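PDB 6CUL: pyoverdine synthetase F from Pseudomonas aeruginosa PAO1, which probably serves as an enzyme of the pyoverdine pathway, with a Rossmann-like alpha/beta domain built round a mixed sheet. Local coordinates for residues S11-A16 against P67-K72; D62-P67 against Y76-R81. All blocks are in the same frame, centred on the assembly; numbering follows the deposited sequence.

Interaction 1 (S11-A16 against P67-K72). With FGD (N-(4-{[(2-amino-4-oxo-1,4-dihydroquinazolin-6-yl)methyl]amino}benzene-1-carbonyl)-D-glutamic acid), chain I; CIT (citric acid), chain J.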
ATOM      1  N   SER A  11       5.127  -1.227   4.409  1.00 44.78           N
ATOM      2  CA  SER A  11       6.514  -1.111   4.584  1.00 37.26           C
ATOM      3  C   SER A  11       6.783   0.362   4.588  1.00 39.55           C
ATOM      4  O   SER A  11       6.624   0.939   3.584  1.00 37.64           O
ATOM      5  CB  SER A  11       7.223  -1.680   3.372  1.00 33.18           C
ATOM      6  OG  SER A  11       7.210  -3.051   3.306  1.00 38.44           O
ATOM      7  N   LEU A  12       7.305   0.936   5.651  1.00 30.68           N
ATOM      8  CA  LEU A  12       7.591   2.342   5.690  1.00 34.05           C
ATOM      9  C   LEU A  12       8.491   2.823   4.550  1.00 33.55           C
ATOM     10  O   LEU A  12       8.314   3.883   4.081  1.00 30.60           O
ATOM     11  CB  LEU A  12       8.268   2.696   6.990  1.00 32.59           C
ATOM     12  CG  LEU A  12       7.465   2.616   8.261  1.00 33.05           C
ATOM     13  CD1 LEU A  12       8.276   3.006   9.437  1.00 41.40           C
ATOM     14  CD2 LEU A  12       6.224   3.461   8.219  1.00 30.91           C
ATOM     15  N   ARG A  13       9.420   2.007   4.114  1.00 36.31           N
ATOM     16  CA  ARG A  13      10.294   2.349   3.051  1.00 27.35           C
ATOM     17  C   ARG A  13       9.547   2.638   1.749  1.00 28.92           C
ATOM     18  O   ARG A  13       9.974   3.437   1.022  1.00 27.24           O
ATOM     19  CB  ARG A  13      11.383   1.300   2.901  1.00 29.14           C
ATOM     20  CG  ARG A  13      10.977  -0.142   2.718  1.00 32.69           C
ATOM     21  CD  ARG A  13      12.067  -1.081   3.171  1.00 27.20           C
ATOM     22  NE  ARG A  13      11.781  -2.464   3.016  1.00 17.49           N
ATOM     23  CZ  ARG A  13      10.914  -3.132   3.713  1.00 22.84           C
ATOM     24  NH1 ARG A  13      10.234  -2.575   4.648  1.00 24.04           N
ATOM     25  NH2 ARG A  13      10.735  -4.362   3.462  1.00 30.86           N
ATOM     26  N   ASN A  14       8.478   1.910   1.490  1.00 29.50           N
ATOM     27  CA  ASN A  14       7.629   2.112   0.376  1.00 28.91           C
ATOM     28  C   ASN A  14       6.880   3.442   0.446  1.00 34.14           C
ATOM     29  O   ASN A  14       6.651   4.027  -0.517  1.00 34.44           O
ATOM     30  CB  ASN A  14       6.701   0.958   0.226  1.00 40.21           C
ATOM     31  CG  ASN A  14       5.857   1.071  -0.996  1.00 34.04           C
ATOM     32  OD1 ASN A  14       4.710   1.238  -0.903  1.00 38.97           O
ATOM     33  ND2 ASN A  14       6.454   1.046  -2.123  1.00 26.15           N
ATOM     34  N   ALA A  15       6.445   3.836   1.599  1.00 30.53           N
ATOM     35  CA  ALA A  15       5.844   5.109   1.785  1.00 26.72           C
ATOM     36  C   ALA A  15       6.794   6.270   1.555  1.00 28.67           C
ATOM     37  O   ALA A  15       6.371   7.284   1.184  1.00 22.66           O
ATOM     38  CB  ALA A  15       5.174   5.190   3.110  1.00 31.89           C
ATOM     39  N   ALA A  16       8.045   6.143   1.903  1.00 34.15           N
ATOM     40  CA  ALA A  16       9.027   7.176   1.643  1.00 24.90           C
ATOM     41  C   ALA A  16       9.271   7.372   0.166  1.00 21.27           C
ATOM     42  O   ALA A  16       9.357   8.475  -0.257  1.00 26.78           O
ATOM     43  CB  ALA A  16      10.317   6.909   2.339  1.00 18.93           C
ATOM     44  N   PRO A  67      20.908  -1.705   6.726  1.00 38.72           N
ATOM     45  CA  PRO A  67      21.353  -0.403   6.287  1.00 30.63           C
ATOM     46  C   PRO A  67      20.568   0.112   5.057  1.00 35.94           C
ATOM     47  O   PRO A  67      20.418   1.297   4.987  1.00 28.37           O
ATOM     48  CB  PRO A  67      22.838  -0.597   6.112  1.00 30.09           C
ATOM     49  CG  PRO A  67      23.162  -1.785   6.896  1.00 26.68           C
ATOM     50  CD  PRO A  67      22.000  -2.664   6.756  1.00 38.04           C
ATOM     51  N   ARG A  68      20.175  -0.758   4.131  1.00 30.59           N
ATOM     52  CA  ARG A  68      19.338  -0.403   3.002  1.00 25.34           C
ATOM     53  C   ARG A  68      17.931   0.037   3.475  1.00 25.37           C
ATOM     54  O   ARG A  68      17.374   0.891   2.934  1.00 19.25           O
ATOM     55  CB  ARG A  68      19.280  -1.491   1.944  1.00 30.28           C
ATOM     56  CG  ARG A  68      18.448  -2.697   2.286  1.00 25.21           C
ATOM     57  CD  ARG A  68      18.561  -3.775   1.288  1.00 26.84           C
ATOM     58  NE  ARG A  68      17.787  -4.879   1.670  1.00 26.53           N
ATOM     59  CZ  ARG A  68      18.235  -5.932   2.286  1.00 28.27           C
ATOM     60  NH1 ARG A  68      19.475  -6.066   2.606  1.00 23.06           N
ATOM     61  NH2 ARG A  68      17.411  -6.862   2.540  1.00 27.28           N
ATOM     62  N   ASP A  69      17.399  -0.618   4.466  1.00 29.16           N
ATOM     63  CA  ASP A  69      16.183  -0.162   5.074  1.00 38.07           C
ATOM     64  C   ASP A  69      16.436   1.227   5.722  1.00 24.35           C
ATOM     65  O   ASP A  69      15.572   1.988   5.784  1.00 23.45           O
ATOM     66  CB  ASP A  69      15.591  -1.172   6.091  1.00 40.01           C
ATOM     67  CG  ASP A  69      14.665  -2.163   5.460  1.00 25.95           C
ATOM     68  OD1 ASP A  69      14.729  -2.226   4.309  1.00 30.90           O
ATOM     69  OD2 ASP A  69      13.929  -2.870   6.101  1.00 24.63           O
ATOM     70  N   GLN A  70      17.590   1.468   6.251  1.00 26.48           N
ATOM     71  CA  GLN A  70      17.860   2.764   6.816  1.00 35.30           C
ATOM     72  C   GLN A  70      17.909   3.946   5.805  1.00 33.20           C
ATOM     73  O   GLN A  70      17.330   4.944   6.018  1.00 29.53           O
ATOM     74  CB  GLN A  70      19.143   2.714   7.673  1.00 39.92           C
ATOM     75  CG  GLN A  70      19.004   2.066   9.015  1.00 42.22           C
ATOM     76  CD  GLN A  70      18.252   2.903  10.005  1.00 46.18           C
ATOM     77  OE1 GLN A  70      17.637   3.864   9.660  1.00 46.63           O
ATOM     78  NE2 GLN A  70      18.304   2.529  11.238  1.00 48.26           N
ATOM     79  N   GLY A  71      18.608   3.711   4.716  1.00 35.84           N
ATOM     80  CA  GLY A  71      18.782   4.635   3.648  1.00 26.59           C
ATOM     81  C   GLY A  71      17.520   5.017   2.999  1.00 28.63           C
ATOM     82  O   GLY A  71      17.345   6.149   2.727  1.00 31.03           O
ATOM     83  N   LYS A  72      16.660   4.055   2.840  1.00 31.18           N
ATOM     84  CA  LYS A  72      15.384   4.248   2.252  1.00 31.20           C
ATOM     85  C   LYS A  72      14.470   5.195   3.009  1.00 29.92           C
ATOM     86  O   LYS A  72      13.726   5.791   2.400  1.00 31.79           O
ATOM     87  CB  LYS A  72      14.775   2.924   1.905  1.00 27.44           C
ATOM     88  CG  LYS A  72      15.532   2.306   0.771  1.00 22.74           C
ATOM     89  CD  LYS A  72      14.889   1.069   0.287  1.00 26.91           C
ATOM     90  CE  LYS A  72      15.728   0.303  -0.663  1.00 26.06           C
ATOM     91  NZ  LYS A  72      15.265  -1.067  -0.791  1.00 27.64           N
TER
HETATM   92  C13 FGD I 301      18.368   2.127  -1.780  1.00 23.66           C
HETATM   93  C15 FGD I 301      20.002   2.689  -0.112  1.00 20.54           C
HETATM   94  C17 FGD I 301      18.354   4.308  -0.776  1.00 19.16           C
HETATM   95  C20 FGD I 301      16.389   7.539  -1.328  1.00 21.25           C
HETATM   96  C21 FGD I 301      16.193   8.447  -2.368  1.00 23.05           C
HETATM   97  C22 FGD I 301      15.801   9.778  -2.081  1.00 28.88           C
HETATM   98  C24 FGD I 301      15.812   9.252   0.284  1.00 19.10           C
HETATM   99  C02 FGD I 301      23.014  -1.245  -1.667  1.00 35.41           C
HETATM  100  C04 FGD I 301      21.923  -1.256  -0.594  1.00 36.85           C
HETATM  101  C05 FGD I 301      22.465  -1.701   0.765  1.00 35.26           C
HETATM  102  C06 FGD I 301      23.706  -0.909   1.182  1.00 49.51           C
HETATM  103  C07 FGD I 301      23.352   0.429   1.824  1.00 40.85           C
HETATM  104  C11 FGD I 301      20.074   0.375  -1.127  1.00 27.20           C
HETATM  105  C12 FGD I 301      19.462   1.775  -1.003  1.00 22.70           C
HETATM  106  C14 FGD I 301      17.813   3.395  -1.666  1.00 27.51           C
HETATM  107  C16 FGD I 301      19.449   3.956   0.002  1.00 17.07           C
HETATM  108  C19 FGD I 301      16.813   6.100  -1.638  1.00 20.82           C
HETATM  109  C23 FGD I 301      15.613  10.175  -0.772  1.00 26.93           C
HETATM  110  C25 FGD I 301      16.198   7.943   0.001  1.00 19.92           C
HETATM  111  C27 FGD I 301      14.997  12.539  -1.560  1.00 26.41           C
HETATM  112  C30 FGD I 301      15.586  10.776  -3.222  1.00 23.60           C
HETATM  113  N10 FGD I 301      21.340   0.075  -0.475  1.00 23.89           N
HETATM  114  N18 FGD I 301      17.775   5.636  -0.656  1.00 15.83           N
HETATM  115  N26 FGD I 301      15.200  11.576  -0.470  1.00 21.02           N
HETATM  116  N28 FGD I 301      14.418  13.841  -1.294  1.00 36.12           N
HETATM  117  N29 FGD I 301      15.191  12.119  -2.930  1.00 22.83           N
HETATM  118  O01 FGD I 301      22.971  -2.072  -2.617  1.00 43.96           O
HETATM  119  O03 FGD I 301      23.954  -0.408  -1.602  1.00 44.24           O
HETATM  120  O08 FGD I 301      22.569   0.467   2.810  1.00 41.43           O
HETATM  121  O09 FGD I 301      23.841   1.495   1.367  1.00 32.83           O
HETATM  122  O31 FGD I 301      15.747  10.437  -4.346  1.00 25.65           O
HETATM  123  O32 FGD I 301      19.518  -0.461  -1.754  1.00 31.39           O
HETATM  124  C1  CIT J 302      12.926  -6.745  -3.301  1.00 28.06           C
HETATM  125  O1  CIT J 302      12.131  -7.665  -3.595  1.00 33.87           O
HETATM  126  O2  CIT J 302      12.829  -5.637  -3.867  1.00 18.09           O
HETATM  127  C2  CIT J 302      14.007  -6.992  -2.272  1.00 32.96           C
HETATM  128  C3  CIT J 302      13.916  -6.064  -1.051  1.00 32.68           C
HETATM  129  O7  CIT J 302      14.429  -4.797  -1.521  1.00 28.05           O
HETATM  130  C4  CIT J 302      12.510  -5.830  -0.504  1.00 29.45           C
HETATM  131  C5  CIT J 302      12.494  -4.775   0.602  1.00 32.00           C
HETATM  132  O3  CIT J 302      11.851  -4.994   1.646  1.00 25.54           O
HETATM  133  O4  CIT J 302      13.095  -3.676   0.516  1.00 24.87           O
HETATM  134  C6  CIT J 302      14.756  -6.692   0.064  1.00 29.61           C
HETATM  135  O5  CIT J 302      14.989  -7.920   0.046  1.00 29.99           O
HETATM  136  O6  CIT J 302      15.251  -6.015   0.997  1.00 23.21           O
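In the Rossmann-like sheet domain, the helices that follow neighbouring strands 6-9 and 55-60 meet through Arg-13 and Asp-69. The axes of segments 12-16 and 67-72 come within 9.4 Å, inclined by 35°. Arg-13 CG sits between the backbone N and the carbonyl carbon (chi1 55°), and the chain then runs extended to NE, crossing the Asp-69 side chain at a slant. Arg-13 NE lies 3.2 Å from Asp-69 OD1. This salt bridge is purely electrostatic: the carboxylate stands off the guanidinium plane, with OD2 over one face near its rim, and no N-H points at OD1. The two planes are 44° apart. Arg-13 NE instead gives a nearly straight bond of 3.1 Å to citric acid O4. Arg-68 holds the same molecule edge-on, with NE 2.9 Å and NH2 2.8 Å from citric acid O6. Below the polar layer, Arg-13 CB meets Lys-72 CB at 3.9 Å, and Ala-16 CB lies 3.6 Å from Lys-72 O. The extended Lys-72 chain runs along FGD, its CE 3.4 Å from FGD C13. Gly-71 borders the ligand too, its O near FGD N18. Arg-13 NH1 pairs with Asp-61 and Asp-62, and Asp-69 OD2 with Arg-111. Three acids thus lie at NH1 and over one face of the Arg-13 guanidinium. They probably stabilise its charge, while nearby basic groups suit an anion such as citrate, probably from the crystallisation liquor.

Interaction 2 (D62-P67 against Y76-R81); sequences DDAELP and YGFAYR. With FGD (N-(4-{[(2-amino-4-oxo-1,4-dihydroquinazolin-6-yl)methyl]amino}benzene-1-carbonyl)-D-glutamic acid), chain I.
Asp-63 OD2 is gripped by two groups: the backbone N of Glu-65, at 2.6 Å, and the guanidinium of Arg-112, which forms a salt bridge with it. The bond from Glu-65 N is bent (136° at the hydrogen), and OD2 is met from above the carboxylate plane. This is an Asx turn. It coincides with a type I beta turn from Asp-63 to Leu-66, closed by Leu-66 N to Asp-63 O at 3.0 Å. The turn lies in the loop that joins strand 55-60 to helix 67-72, with Leu-66 at the N-cap position. Phe-78, in the loop after that helix, turns back onto the 62-67 turn. Its first torsion of -91° is away from a staggered value and places the ring face against Ala-64. Ala-64 CB stands 3.8 Å from the ring centroid, only 12° off the normal, a CH-pi contact. CA of the same alanine lies over that face too, nearer the rim. From another direction Asp-62 CB approaches Phe-78 CE1 obliquely, at 3.5 Å. The Asp-62 carboxylate has its polar partner elsewhere, with OD1 held by Leu-12 N. The backbone of the turn is tied to helix 67-72 as well: Asp-63 N donates to Asp-69 OD2, and Ala-64 O accepts from Gln-70 NE2, whose side chain also touches the Phe-78 ring.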
ATOM      1  N   ASP A  62       9.713  -2.739   8.385  1.00 28.40           N
ATOM      2  CA  ASP A  62      11.077  -2.346   8.211  1.00 27.22           C
ATOM      3  C   ASP A  62      11.982  -2.658   9.370  1.00 40.66           C
ATOM      4  O   ASP A  62      11.534  -2.739  10.460  1.00 43.50           O
ATOM      5  CB  ASP A  62      11.131  -0.871   7.945  1.00 35.23           C
ATOM      6  CG  ASP A  62      10.097  -0.414   7.014  1.00 32.91           C
ATOM      7  OD1 ASP A  62       8.935  -0.452   7.311  1.00 29.39           O
ATOM      8  OD2 ASP A  62      10.462   0.008   5.972  1.00 31.92           O
ATOM      9  N   ASP A  63      13.248  -2.879   9.136  1.00 44.95           N
ATOM     10  CA  ASP A  63      14.096  -3.060  10.287  1.00 44.25           C
ATOM     11  C   ASP A  63      15.283  -2.114  10.329  1.00 40.07           C
ATOM     12  O   ASP A  63      15.995  -2.024   9.409  1.00 43.58           O
ATOM     13  CB  ASP A  63      14.535  -4.516  10.488  1.00 50.45           C
ATOM     14  CG  ASP A  63      15.431  -4.674  11.680  1.00 42.93           C
ATOM     15  OD1 ASP A  63      15.026  -4.681  12.846  1.00 26.67           O
ATOM     16  OD2 ASP A  63      16.584  -4.613  11.418  1.00 33.62           O
ATOM     17  N   ALA A  64      15.453  -1.472  11.431  1.00 45.43           N
ATOM     18  CA  ALA A  64      16.513  -0.545  11.609  1.00 45.10           C
ATOM     19  C   ALA A  64      17.910  -1.152  11.450  1.00 45.68           C
ATOM     20  O   ALA A  64      18.798  -0.477  11.079  1.00 46.05           O
ATOM     21  CB  ALA A  64      16.360   0.171  12.913  1.00 36.92           C
ATOM     22  N   GLU A  65      18.055  -2.439  11.617  1.00 48.96           N
ATOM     23  CA  GLU A  65      19.322  -3.036  11.403  1.00 35.73           C
ATOM     24  C   GLU A  65      19.619  -3.359   9.961  1.00 35.92           C
ATOM     25  O   GLU A  65      20.466  -4.155   9.761  1.00 38.01           O
ATOM     26  CB  GLU A  65      19.448  -4.288  12.185  1.00 38.32           C
ATOM     27  CG  GLU A  65      19.522  -4.107  13.648  1.00 45.59           C
ATOM     28  CD  GLU A  65      20.861  -3.666  14.162  1.00 54.36           C
ATOM     29  OE1 GLU A  65      21.823  -3.659  13.402  1.00 53.85           O
ATOM     30  OE2 GLU A  65      20.929  -3.333  15.334  1.00 43.59           O
ATOM     31  N   LEU A  66      18.897  -2.860   9.015  1.00 32.66           N
ATOM     32  CA  LEU A  66      19.230  -3.153   7.666  1.00 35.12           C
ATOM     33  C   LEU A  66      19.664  -1.827   7.136  1.00 36.33           C
ATOM     34  O   LEU A  66      18.898  -0.937   7.137  1.00 33.23           O
ATOM     35  CB  LEU A  66      18.070  -3.706   6.909  1.00 34.15           C
ATOM     36  CG  LEU A  66      18.068  -5.194   6.706  1.00 23.06           C
ATOM     37  CD1 LEU A  66      16.987  -5.507   5.723  1.00 29.23           C
ATOM     38  CD2 LEU A  66      19.344  -5.722   6.197  1.00 15.71           C
ATOM     39  N   PRO A  67      20.908  -1.705   6.726  1.00 38.72           N
ATOM     40  CA  PRO A  67      21.353  -0.403   6.287  1.00 30.63           C
ATOM     41  C   PRO A  67      20.568   0.112   5.057  1.00 35.94           C
ATOM     42  O   PRO A  67      20.418   1.297   4.987  1.00 28.37           O
ATOM     43  CB  PRO A  67      22.838  -0.597   6.112  1.00 30.09           C
ATOM     44  CG  PRO A  67      23.162  -1.785   6.896  1.00 26.68           C
ATOM     45  CD  PRO A  67      22.000  -2.664   6.756  1.00 38.04           C
ATOM     46  N   TYR A  76      12.766  10.194   6.508  1.00 42.54           N
ATOM     47  CA  TYR A  76      11.798  10.012   7.536  1.00 40.10           C
ATOM     48  C   TYR A  76      12.374   9.553   8.814  1.00 40.05           C
ATOM     49  O   TYR A  76      12.238  10.180   9.769  1.00 41.23           O
ATOM     50  CB  TYR A  76      10.795   8.964   7.107  1.00 34.07           C
ATOM     51  CG  TYR A  76       9.916   9.437   6.044  1.00 37.23           C
ATOM     52  CD1 TYR A  76      10.266   9.339   4.752  1.00 31.09           C
ATOM     53  CD2 TYR A  76       8.762  10.031   6.322  1.00 43.36           C
ATOM     54  CE1 TYR A  76       9.450   9.805   3.777  1.00 31.17           C
ATOM     55  CE2 TYR A  76       7.962  10.482   5.342  1.00 32.15           C
ATOM     56  CZ  TYR A  76       8.329  10.364   4.078  1.00 22.46           C
ATOM     57  OH  TYR A  76       7.543  10.827   3.142  1.00 20.92           O
ATOM     58  N   GLY A  77      13.073   8.468   8.774  1.00 40.30           N
ATOM     59  CA  GLY A  77      13.598   7.914   9.951  1.00 37.27           C
ATOM     60  C   GLY A  77      12.655   6.875  10.475  1.00 42.68           C
ATOM     61  O   GLY A  77      11.526   6.938  10.268  1.00 42.09           O
ATOM     62  N   PHE A  78      13.152   5.908  11.191  1.00 41.00           N
ATOM     63  CA  PHE A  78      12.342   4.847  11.699  1.00 43.12           C
ATOM     64  C   PHE A  78      11.237   5.259  12.654  1.00 59.19           C
ATOM     65  O   PHE A  78      10.221   4.671  12.609  1.00 54.00           O
ATOM     66  CB  PHE A  78      13.217   3.795  12.310  1.00 46.59           C
ATOM     67  CG  PHE A  78      13.610   2.748  11.363  1.00 46.67           C
ATOM     68  CD1 PHE A  78      12.800   1.723  11.134  1.00 47.93           C
ATOM     69  CD2 PHE A  78      14.783   2.829  10.681  1.00 45.14           C
ATOM     70  CE1 PHE A  78      13.154   0.759  10.255  1.00 43.16           C
ATOM     71  CE2 PHE A  78      15.135   1.865   9.780  1.00 37.48           C
ATOM     72  CZ  PHE A  78      14.324   0.825   9.592  1.00 37.24           C
ATOM     73  N   ALA A  79      11.441   6.293  13.475  1.00 68.40           N
ATOM     74  CA  ALA A  79      10.412   6.832  14.372  1.00 66.33           C
ATOM     75  C   ALA A  79      10.343   8.344  14.211  1.00 56.43           C
ATOM     76  O   ALA A  79      11.236   8.905  13.676  1.00 50.74           O
ATOM     77  CB  ALA A  79      10.663   6.446  15.785  1.00 60.30           C
ATOM     78  N   TYR A  80       9.293   9.012  14.650  1.00 61.65           N
ATOM     79  CA  TYR A  80       9.218  10.445  14.386  1.00 63.59           C
ATOM     80  C   TYR A  80      10.254  11.297  15.108  1.00 71.36           C
ATOM     81  O   TYR A  80      10.375  11.208  16.301  1.00 65.05           O
ATOM     82  CB  TYR A  80       7.855  10.980  14.733  1.00 54.04           C
ATOM     83  CG  TYR A  80       7.692  12.441  14.480  1.00 68.21           C
ATOM     84  CD1 TYR A  80       7.900  12.986  13.230  1.00 65.93           C
ATOM     85  CD2 TYR A  80       7.308  13.302  15.490  1.00 67.48           C
ATOM     86  CE1 TYR A  80       7.692  14.337  12.988  1.00 61.42           C
ATOM     87  CE2 TYR A  80       7.135  14.652  15.257  1.00 58.88           C
ATOM     88  CZ  TYR A  80       7.326  15.160  14.016  1.00 54.02           C
ATOM     89  OH  TYR A  80       7.131  16.461  13.811  1.00 56.02           O
ATOM     90  N   ARG A  81      10.932  12.136  14.359  1.00 67.80           N
ATOM     91  CA  ARG A  81      11.887  13.062  14.884  1.00 72.61           C
ATOM     92  C   ARG A  81      11.120  14.338  15.162  1.00 72.76           C
ATOM     93  O   ARG A  81      10.190  14.646  14.461  1.00 62.40           O
ATOM     94  CB  ARG A  81      12.960  13.329  13.845  1.00 65.53           C
ATOM     95  CG  ARG A  81      13.783  12.139  13.434  1.00 50.76           C
ATOM     96  CD  ARG A  81      14.632  12.486  12.255  1.00 54.63           C
ATOM     97  NE  ARG A  81      13.766  12.980  11.223  1.00 62.64           N
ATOM     98  CZ  ARG A  81      14.070  13.114   9.954  1.00 59.58           C
ATOM     99  NH1 ARG A  81      15.253  12.812   9.492  1.00 48.80           N
ATOM    100  NH2 ARG A  81      13.145  13.542   9.151  1.00 50.81           N
TER
HETATM  101  C13 FGD I 301      18.368   2.127  -1.780  1.00 23.66           C
HETATM  102  C15 FGD I 301      20.002   2.689  -0.112  1.00 20.54           C
HETATM  103  C17 FGD I 301      18.354   4.308  -0.776  1.00 19.16           C
HETATM  104  C20 FGD I 301      16.389   7.539  -1.328  1.00 21.25           C
HETATM  105  C21 FGD I 301      16.193   8.447  -2.368  1.00 23.05           C
HETATM  106  C22 FGD I 301      15.801   9.778  -2.081  1.00 28.88           C
HETATM  107  C24 FGD I 301      15.812   9.252   0.284  1.00 19.10           C
HETATM  108  C02 FGD I 301      23.014  -1.245  -1.667  1.00 35.41           C
HETATM  109  C04 FGD I 301      21.923  -1.256  -0.594  1.00 36.85           C
HETATM  110  C05 FGD I 301      22.465  -1.701   0.765  1.00 35.26           C
HETATM  111  C06 FGD I 301      23.706  -0.909   1.182  1.00 49.51           C
HETATM  112  C07 FGD I 301      23.352   0.429   1.824  1.00 40.85           C
HETATM  113  C11 FGD I 301      20.074   0.375  -1.127  1.00 27.20           C
HETATM  114  C12 FGD I 301      19.462   1.775  -1.003  1.00 22.70           C
HETATM  115  C14 FGD I 301      17.813   3.395  -1.666  1.00 27.51           C
HETATM  116  C16 FGD I 301      19.449   3.956   0.002  1.00 17.07           C
HETATM  117  C19 FGD I 301      16.813   6.100  -1.638  1.00 20.82           C
HETATM  118  C23 FGD I 301      15.613  10.175  -0.772  1.00 26.93           C
HETATM  119  C25 FGD I 301      16.198   7.943   0.001  1.00 19.92           C
HETATM  120  C27 FGD I 301      14.997  12.539  -1.560  1.00 26.41           C
HETATM  121  C30 FGD I 301      15.586  10.776  -3.222  1.00 23.60           C
HETATM  122  N10 FGD I 301      21.340   0.075  -0.475  1.00 23.89           N
HETATM  123  N18 FGD I 301      17.775   5.636  -0.656  1.00 15.83           N
HETATM  124  N26 FGD I 301      15.200  11.576  -0.470  1.00 21.02           N
HETATM  125  N28 FGD I 301      14.418  13.841  -1.294  1.00 36.12           N
HETATM  126  N29 FGD I 301      15.191  12.119  -2.930  1.00 22.83           N
HETATM  127  O01 FGD I 301      22.971  -2.072  -2.617  1.00 43.96           O
HETATM  128  O03 FGD I 301      23.954  -0.408  -1.602  1.00 44.24           O
HETATM  129  O08 FGD I 301      22.569   0.467   2.810  1.00 41.43           O
HETATM  130  O09 FGD I 301      23.841   1.495   1.367  1.00 32.83           O
HETATM  131  O31 FGD I 301      15.747  10.437  -4.346  1.00 25.65           O
HETATM  132  O32 FGD I 301      19.518  -0.461  -1.754  1.00 31.39           O

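How the interactions relate
The centres of interactions 1 and 2 lie about 7 Å apart, on the same side of the chain's centre. Their segments alternate in sequence: 11-16, 62-67, 67-72, 76-81. Pro-67 belongs to both, where the turn passes into helix 67-72. That helix is packed by helix 12-17 in interaction 1, and its two flanking loops meet in interaction 2. Asp-62 of interaction 2 joins the contacts directly, through both carboxylate oxygens, to the start of helix 12-17. Tyr-76 also packs on Ala-16. Both contacts border helix 67-72, which supplies Pro-67, Arg-68, Gly-71 and Lys-72 to the FGD pocket.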